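Cell divisionFtsK/SpoIIIE (Thermomonospora curvata, PDB 4NH0) is the FtsK-type ATPase of a type VII (ESX) secretion system that exports EsxA and EsxB, and might be its translocase subunit. Local coordinates at residues L337-G347 with R357-E367; S955-A963 with L1139-S1147. One frame throughout, in Å; residues are numbered along the deposited sequence.

Contact 1 of 2, residues L337-G347 with R357-E367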
# COMPACT_ATOMS: atom_id res chain seq x y z
N LEU A 337 -35.86 -15.82 -20.93
CA LEU A 337 -36.30 -14.89 -19.89
C LEU A 337 -35.40 -14.90 -18.66
O LEU A 337 -35.16 -15.94 -18.06
CB LEU A 337 -37.74 -15.21 -19.48
CG LEU A 337 -38.35 -14.31 -18.40
CD1 LEU A 337 -38.33 -12.87 -18.85
CD2 LEU A 337 -39.76 -14.76 -18.07
N ASN A 338 -34.91 -13.72 -18.29
CA ASN A 338 -34.11 -13.56 -17.08
C ASN A 338 -34.68 -12.47 -16.18
O ASN A 338 -35.26 -11.50 -16.65
CB ASN A 338 -32.66 -13.24 -17.43
CG ASN A 338 -31.90 -14.45 -17.93
OD1 ASN A 338 -32.36 -15.59 -17.80
ND2 ASN A 338 -30.72 -14.22 -18.50
N PHE A 339 -34.49 -12.63 -14.87
CA PHE A 339 -35.04 -11.69 -13.90
C PHE A 339 -33.97 -10.90 -13.17
O PHE A 339 -32.87 -11.39 -12.93
CB PHE A 339 -35.90 -12.42 -12.87
CG PHE A 339 -37.14 -13.05 -13.43
CD1 PHE A 339 -38.23 -12.27 -13.77
CD2 PHE A 339 -37.22 -14.41 -13.61
CE1 PHE A 339 -39.38 -12.84 -14.28
CE2 PHE A 339 -38.36 -14.99 -14.13
CZ PHE A 339 -39.44 -14.21 -14.47
N VAL A 340 -34.30 -9.66 -12.82
CA VAL A 340 -33.52 -8.88 -11.88
C VAL A 340 -34.45 -8.40 -10.77
O VAL A 340 -35.19 -7.44 -10.94
CB VAL A 340 -32.83 -7.67 -12.54
CG1 VAL A 340 -32.09 -6.84 -11.50
CG2 VAL A 340 -31.88 -8.14 -13.62
N LEU A 341 -34.42 -9.10 -9.65
CA LEU A 341 -35.35 -8.84 -8.56
C LEU A 341 -34.74 -7.88 -7.54
O LEU A 341 -33.75 -8.20 -6.88
CB LEU A 341 -35.75 -10.15 -7.89
CG LEU A 341 -36.23 -11.21 -8.89
CD1 LEU A 341 -36.55 -12.52 -8.20
CD2 LEU A 341 -37.43 -10.70 -9.67
N VAL A 342 -35.35 -6.70 -7.41
CA VAL A 342 -34.81 -5.65 -6.56
C VAL A 342 -35.81 -5.17 -5.52
O VAL A 342 -36.96 -4.86 -5.85
CB VAL A 342 -34.35 -4.44 -7.40
CG1 VAL A 342 -33.77 -3.36 -6.51
CG2 VAL A 342 -33.34 -4.88 -8.45
N ASP A 343 -35.38 -5.12 -4.27
CA ASP A 343 -36.18 -4.55 -3.19
C ASP A 343 -35.35 -3.51 -2.45
O ASP A 343 -34.28 -3.81 -1.93
CB ASP A 343 -36.67 -5.63 -2.23
CG ASP A 343 -37.83 -5.17 -1.37
OD1 ASP A 343 -38.03 -3.94 -1.23
OD2 ASP A 343 -38.55 -6.03 -0.83
N PHE A 344 -35.85 -2.27 -2.40
CA PHE A 344 -35.12 -1.18 -1.77
C PHE A 344 -34.97 -1.40 -0.27
O PHE A 344 -33.90 -1.16 0.30
CB PHE A 344 -35.81 0.15 -2.04
CG PHE A 344 -35.17 1.32 -1.34
CD1 PHE A 344 -33.94 1.80 -1.76
CD2 PHE A 344 -35.80 1.94 -0.28
CE1 PHE A 344 -33.35 2.87 -1.12
CE2 PHE A 344 -35.21 3.01 0.36
CZ PHE A 344 -33.98 3.47 -0.06
N LYS A 345 -36.04 -1.85 0.37
CA LYS A 345 -36.01 -2.14 1.80
C LYS A 345 -35.85 -3.64 2.03
O LYS A 345 -36.01 -4.44 1.11
CB LYS A 345 -37.28 -1.61 2.48
CG LYS A 345 -37.65 -0.19 2.06
CD LYS A 345 -38.74 0.40 2.94
CE LYS A 345 -38.42 0.23 4.42
NZ LYS A 345 -39.37 0.97 5.29
N GLY A 346 -35.55 -4.01 3.27
CA GLY A 346 -35.25 -5.40 3.60
C GLY A 346 -36.44 -6.35 3.52
O GLY A 346 -36.72 -7.09 4.46
N GLY A 347 -37.12 -6.34 2.38
CA GLY A 347 -38.25 -7.22 2.17
C GLY A 347 -37.81 -8.60 1.72
O GLY A 347 -36.86 -8.74 0.95
N ARG A 357 -32.84 -20.64 -12.41
CA ARG A 357 -31.81 -20.24 -13.36
C ARG A 357 -32.21 -18.96 -14.08
O ARG A 357 -31.39 -18.34 -14.76
CB ARG A 357 -31.57 -21.36 -14.38
CG ARG A 357 -30.97 -22.62 -13.79
CD ARG A 357 -29.55 -22.39 -13.30
NE ARG A 357 -28.90 -23.63 -12.90
CZ ARG A 357 -28.29 -24.46 -13.73
NH1 ARG A 357 -28.25 -24.19 -15.03
NH2 ARG A 357 -27.73 -25.58 -13.28
N HIS A 358 -33.47 -18.56 -13.93
CA HIS A 358 -33.96 -17.34 -14.55
C HIS A 358 -33.40 -16.12 -13.84
O HIS A 358 -33.16 -15.08 -14.46
CB HIS A 358 -35.49 -17.30 -14.52
CG HIS A 358 -36.15 -18.51 -15.10
ND1 HIS A 358 -36.19 -19.72 -14.45
CD2 HIS A 358 -36.80 -18.69 -16.28
CE1 HIS A 358 -36.84 -20.60 -15.20
NE2 HIS A 358 -37.21 -20.00 -16.31
N VAL A 359 -33.19 -16.24 -12.54
CA VAL A 359 -32.78 -15.10 -11.72
C VAL A 359 -31.29 -14.81 -11.85
O VAL A 359 -30.45 -15.60 -11.43
CB VAL A 359 -33.11 -15.34 -10.24
CG1 VAL A 359 -32.79 -14.09 -9.44
CG2 VAL A 359 -34.58 -15.71 -10.09
N SER A 360 -30.98 -13.65 -12.43
CA SER A 360 -29.59 -13.22 -12.57
C SER A 360 -29.08 -12.61 -11.27
O SER A 360 -27.91 -12.77 -10.93
CB SER A 360 -29.46 -12.22 -13.71
OG SER A 360 -28.15 -11.68 -13.76
N ALA A 361 -29.96 -11.92 -10.55
CA ALA A 361 -29.56 -11.24 -9.33
C ALA A 361 -30.75 -10.92 -8.42
O ALA A 361 -31.81 -10.50 -8.89
CB ALA A 361 -28.81 -9.96 -9.66
N ILE A 362 -30.56 -11.11 -7.12
CA ILE A 362 -31.53 -10.69 -6.12
C ILE A 362 -30.92 -9.61 -5.25
O ILE A 362 -30.19 -9.90 -4.30
CB ILE A 362 -32.01 -11.86 -5.24
CG1 ILE A 362 -32.63 -12.96 -6.10
CG2 ILE A 362 -33.01 -11.38 -4.21
CD1 ILE A 362 -33.11 -14.15 -5.31
N ILE A 363 -31.22 -8.36 -5.57
CA ILE A 363 -30.66 -7.23 -4.83
C ILE A 363 -31.63 -6.76 -3.75
O ILE A 363 -32.57 -6.01 -4.03
CB ILE A 363 -30.33 -6.06 -5.77
CG1 ILE A 363 -29.52 -6.56 -6.97
CG2 ILE A 363 -29.57 -4.98 -5.02
CD1 ILE A 363 -29.24 -5.49 -8.00
N THR A 364 -31.40 -7.20 -2.52
CA THR A 364 -32.27 -6.85 -1.41
C THR A 364 -31.59 -5.91 -0.43
O THR A 364 -30.36 -5.88 -0.34
CB THR A 364 -32.73 -8.11 -0.64
OG1 THR A 364 -33.41 -7.72 0.55
CG2 THR A 364 -31.53 -8.97 -0.28
N ASN A 365 -32.40 -5.13 0.28
CA ASN A 365 -31.92 -4.24 1.34
C ASN A 365 -30.89 -3.22 0.84
O ASN A 365 -29.68 -3.44 0.96
CB ASN A 365 -31.33 -5.06 2.49
CG ASN A 365 -31.12 -4.24 3.74
OD1 ASN A 365 -31.59 -3.11 3.85
ND2 ASN A 365 -30.41 -4.81 4.71
N LEU A 366 -31.38 -2.12 0.28
CA LEU A 366 -30.50 -1.07 -0.24
C LEU A 366 -30.62 0.21 0.58
O LEU A 366 -29.83 1.13 0.43
CB LEU A 366 -30.82 -0.78 -1.70
CG LEU A 366 -30.52 -1.90 -2.69
CD1 LEU A 366 -30.80 -1.45 -4.11
CD2 LEU A 366 -29.08 -2.35 -2.54
N GLU A 367 -31.62 0.25 1.46
CA GLU A 367 -31.86 1.41 2.30
C GLU A 367 -30.70 1.63 3.28
O GLU A 367 -30.47 2.74 3.74
CB GLU A 367 -33.17 1.26 3.07
CG GLU A 367 -33.09 0.29 4.24
CD GLU A 367 -34.44 -0.10 4.79
OE1 GLU A 367 -35.30 0.79 4.95
OE2 GLU A 367 -34.65 -1.30 5.07
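Val342 and Ile363 lie side by side on one face of a parallel strand pair, CG2 of Val342 4.2 Å from CD1 of Ile363. The pair closes one end of the FtsK-type P-loop ATPase sheet, with 359-364 its outermost strand within the chain, and Met376 of helix 371-394 packs over both side chains. On the other face, where helix 317-329 lies, Leu341 crosses Val359 at about a right angle, its CD1 4.2 Å from Val359 CG2, and the Phe339 ring turns its edge to His358, CD2 standing 3.5 Å from His358 CB. Backbone bonds form the seam: Leu341 O receives Ile363 N at 2.9 Å, and Ile363 O receives Asp343 N at 3.0 Å. At Ser360 the outer strand turns a corner, and the Ser360 hydroxyl is hydrogen-bonded to His591 O and Ile593 N, consistent with a linker docking on this edge. Beyond the strands, Phe344 O holds two amides, those of Leu366 and Glu367. With CG anti to the backbone N (chi1 176°), the Phe344 side chain carries its ring back under Glu367, whose CB lies over the face, 4.2 Å from the ring centroid in a CH-pi contact. The Glu367 carboxylate lies along the polar edge: OE1 sits 4.1 Å from Lys345 NZ, beyond a salt bridge, while OE2 accepts a weak bond from Gly346 N at 3.4 Å.

Contact 2 of 2, residues S955-A963 with L1139-S1147. With MG (magnesium ion), chain E; ATP (adenosine-5'-triphosphate), chain F.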
# COMPACT_ATOMS: atom_id res chain seq x y z
N SER A 955 42.04 6.14 25.98
CA SER A 955 43.41 5.63 26.05
C SER A 955 43.75 4.72 24.88
O SER A 955 44.88 4.73 24.38
CB SER A 955 43.62 4.88 27.37
OG SER A 955 43.33 5.70 28.48
N ASN A 956 42.78 3.92 24.44
CA ASN A 956 42.97 3.04 23.30
C ASN A 956 43.22 3.81 22.02
O ASN A 956 44.10 3.47 21.23
CB ASN A 956 41.76 2.12 23.13
CG ASN A 956 41.85 1.29 21.86
OD1 ASN A 956 42.46 0.23 21.85
ND2 ASN A 956 41.22 1.77 20.80
N LEU A 957 42.44 4.87 21.81
CA LEU A 957 42.58 5.71 20.64
C LEU A 957 43.93 6.41 20.65
O LEU A 957 44.54 6.63 19.60
CB LEU A 957 41.46 6.74 20.58
CG LEU A 957 41.56 7.80 19.47
CD1 LEU A 957 41.57 7.14 18.11
CD2 LEU A 957 40.42 8.79 19.58
N LEU A 958 44.40 6.76 21.84
CA LEU A 958 45.68 7.44 21.99
C LEU A 958 46.84 6.52 21.63
O LEU A 958 47.81 6.95 21.01
CB LEU A 958 45.85 7.97 23.41
CG LEU A 958 45.41 9.41 23.66
CD1 LEU A 958 46.33 10.37 22.95
CD2 LEU A 958 43.98 9.63 23.19
N ARG A 959 46.72 5.25 22.01
CA ARG A 959 47.74 4.26 21.67
C ARG A 959 47.68 3.93 20.18
O ARG A 959 48.71 3.66 19.56
CB ARG A 959 47.56 3.00 22.51
CG ARG A 959 48.01 3.16 23.96
CD ARG A 959 47.89 1.87 24.75
NE ARG A 959 46.56 1.69 25.32
CZ ARG A 959 45.70 0.76 24.92
NH1 ARG A 959 46.02 -0.08 23.95
NH2 ARG A 959 44.51 0.67 25.51
N LEU A 960 46.48 3.97 19.62
CA LEU A 960 46.29 3.71 18.19
C LEU A 960 46.97 4.78 17.35
O LEU A 960 47.72 4.47 16.42
CB LEU A 960 44.80 3.65 17.85
CG LEU A 960 44.49 3.36 16.38
CD1 LEU A 960 44.95 1.96 16.01
CD2 LEU A 960 43.01 3.53 16.09
N ILE A 961 46.70 6.04 17.67
CA ILE A 961 47.29 7.16 16.94
C ILE A 961 48.81 7.18 17.10
O ILE A 961 49.54 7.42 16.14
CB ILE A 961 46.71 8.51 17.42
CG1 ILE A 961 45.21 8.57 17.17
CG2 ILE A 961 47.40 9.67 16.72
CD1 ILE A 961 44.58 9.89 17.52
N THR A 962 49.27 6.91 18.32
CA THR A 962 50.70 6.87 18.60
C THR A 962 51.39 5.82 17.75
O THR A 962 52.36 6.12 17.05
CB THR A 962 50.97 6.59 20.09
OG1 THR A 962 50.23 7.51 20.90
CG2 THR A 962 52.45 6.73 20.39
N ALA A 963 50.88 4.59 17.81
CA ALA A 963 51.44 3.48 17.05
C ALA A 963 51.48 3.79 15.55
O ALA A 963 52.35 3.30 14.83
CB ALA A 963 50.64 2.21 17.30
N LEU A 1139 29.74 10.76 12.12
CA LEU A 1139 29.75 9.66 13.07
C LEU A 1139 30.67 8.54 12.60
O LEU A 1139 30.49 7.99 11.51
CB LEU A 1139 28.33 9.11 13.28
CG LEU A 1139 28.22 7.92 14.23
CD1 LEU A 1139 28.72 8.29 15.62
CD2 LEU A 1139 26.78 7.43 14.30
N ILE A 1140 31.67 8.22 13.41
CA ILE A 1140 32.63 7.18 13.06
C ILE A 1140 32.78 6.14 14.16
O ILE A 1140 32.26 6.31 15.26
CB ILE A 1140 34.03 7.77 12.77
CG1 ILE A 1140 34.71 8.20 14.07
CG2 ILE A 1140 33.93 8.93 11.79
CD1 ILE A 1140 36.17 8.54 13.91
N GLN A 1141 33.50 5.07 13.85
CA GLN A 1141 33.83 4.04 14.83
C GLN A 1141 35.34 3.84 14.86
O GLN A 1141 35.94 3.47 13.86
CB GLN A 1141 33.13 2.72 14.50
CG GLN A 1141 33.62 1.54 15.33
CD GLN A 1141 33.05 1.53 16.73
OE1 GLN A 1141 31.97 2.07 16.98
NE2 GLN A 1141 33.77 0.91 17.65
N THR A 1142 35.96 4.10 16.01
CA THR A 1142 37.40 3.98 16.14
C THR A 1142 37.82 2.52 16.25
O THR A 1142 37.03 1.66 16.62
CB THR A 1142 37.93 4.76 17.35
OG1 THR A 1142 37.26 4.33 18.54
CG2 THR A 1142 37.70 6.25 17.16
N ALA A 1143 39.09 2.25 15.93
CA ALA A 1143 39.59 0.89 15.90
C ALA A 1143 40.17 0.45 17.24
O ALA A 1143 40.70 1.26 17.99
CB ALA A 1143 40.64 0.74 14.81
N TYR A 1144 40.05 -0.85 17.53
CA TYR A 1144 40.55 -1.41 18.78
C TYR A 1144 41.94 -2.01 18.60
O TYR A 1144 42.18 -2.79 17.69
CB TYR A 1144 39.58 -2.47 19.30
CG TYR A 1144 40.05 -3.17 20.55
CD1 TYR A 1144 40.10 -2.51 21.77
CD2 TYR A 1144 40.45 -4.50 20.52
CE1 TYR A 1144 40.53 -3.15 22.92
CE2 TYR A 1144 40.88 -5.15 21.66
CZ TYR A 1144 40.92 -4.47 22.85
OH TYR A 1144 41.35 -5.11 23.99
N ARG A 1145 42.85 -1.64 19.49
CA ARG A 1145 44.23 -2.12 19.43
C ARG A 1145 44.58 -2.93 20.67
O ARG A 1145 44.67 -2.39 21.77
CB ARG A 1145 45.19 -0.94 19.29
CG ARG A 1145 46.66 -1.33 19.29
CD ARG A 1145 47.54 -0.10 19.17
NE ARG A 1145 48.96 -0.44 19.14
CZ ARG A 1145 49.70 -0.62 20.23
NH1 ARG A 1145 49.16 -0.49 21.43
NH2 ARG A 1145 50.99 -0.92 20.12
N GLU A 1146 44.77 -4.23 20.49
CA GLU A 1146 45.09 -5.12 21.61
C GLU A 1146 46.46 -4.82 22.20
O GLU A 1146 47.33 -4.27 21.52
CB GLU A 1146 45.01 -6.58 21.18
CG GLU A 1146 43.77 -7.32 21.67
CD GLU A 1146 43.78 -7.61 23.16
OE1 GLU A 1146 44.73 -7.17 23.86
OE2 GLU A 1146 42.84 -8.27 23.64
N SER A 1147 46.64 -5.20 23.46
CA SER A 1147 47.88 -4.97 24.20
C SER A 1147 48.26 -3.49 24.20
O SER A 1147 47.48 -2.64 24.61
CB SER A 1147 49.02 -5.81 23.62
OG SER A 1147 48.76 -7.19 23.78
MG MG E . 41.80 6.18 30.03
PG ATP F . 39.37 5.31 31.53
O1G ATP F . 40.20 4.07 31.74
O2G ATP F . 38.23 5.48 32.50
O3G ATP F . 40.19 6.56 31.30
PB ATP F . 39.52 4.81 28.79
O1B ATP F . 40.97 4.64 29.17
O2B ATP F . 39.13 5.85 27.78
O3B ATP F . 38.65 5.06 30.12
PA ATP F . 39.96 2.42 27.46
O1A ATP F . 40.35 3.07 26.16
O2A ATP F . 41.04 1.98 28.42
O3A ATP F . 38.96 3.41 28.23
O5' ATP F . 39.01 1.16 27.14
C5' ATP F . 38.13 0.64 28.13
C4' ATP F . 37.37 -0.52 27.51
O4' ATP F . 36.77 -0.09 26.28
C3' ATP F . 38.30 -1.67 27.18
O3' ATP F . 37.95 -2.81 27.97
C2' ATP F . 38.09 -1.98 25.71
O2' ATP F . 37.66 -3.33 25.56
C1' ATP F . 37.01 -1.03 25.24
N9 ATP F . 37.46 -0.31 24.02
C8 ATP F . 38.43 0.62 23.97
N7 ATP F . 38.60 1.08 22.71
C5 ATP F . 37.73 0.44 21.91
C6 ATP F . 37.38 0.45 20.48
N6 ATP F . 38.03 1.27 19.61
N1 ATP F . 36.40 -0.38 20.06
C2 ATP F . 35.76 -1.19 20.91
N3 ATP F . 36.02 -1.26 22.23
C4 ATP F . 36.98 -0.48 22.78
O HOH W 1 42.61 7.72 29.05
O HOH W 2 43.19 4.84 30.59
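Asn956 joins the P-loop helix to the C-terminal strand by using both ends of its amide. ND2 donates to Ala1143 O (2.9 Å), which lies in the amide plane, and OD1 receives Arg1145 N on a lone pair at 3.0 Å, nearly straight at 168°. The torsion that sets CG anti to the backbone N (chi1 174°) sends this amide across to the strand. Beside it the packing is close and apolar: Leu960 CD2 meets Ala1143 CB at 3.9 Å, and Leu957 CD1 reaches Thr1142 CG2. Arg1145 then runs extended along the helix, its NE 3.6 Å from Ala963 CB, toward a salt bridge with Asp987. The outer side is looser. There Arg959 NH1 makes a weak bond to Arg1145 O, at 3.5 Å in the guanidinium plane, and the last two residues are poorly ordered. Both segments also hold nucleotide: Ser955 OG binds the magnesium ion, Asn956 N bonds an alpha-phosphate oxygen, and Thr1142 O accepts a hydrogen bond from the adenine N6 at 3.2 Å. Through the asparagine amide, the helix that grips the phosphates is therefore tied directly to the strand that meets the adenine.

How the contacts relate
Both contacts belong to FtsK-type P-loop modules but sit at different places in them, and their centres are about 81 Å apart on opposite sides of the chain's centre. Contact 1 joins two neighbouring strands at the margin of the first module's sheet; it is the larger interface, most of its residues are buried, and a parallel backbone ladder, interrupted near Ser360, with mainly apolar packing on both faces holds it. Contact 2, in the third module, sets a helix across a strand, so side-chain-to-backbone bonds replace the ladder and a smaller area is buried. They share no element. ATP and magnesium occupy contact 2 itself, whereas contact 1 comes near its module's proposed catalytic Glu425 through Phe344.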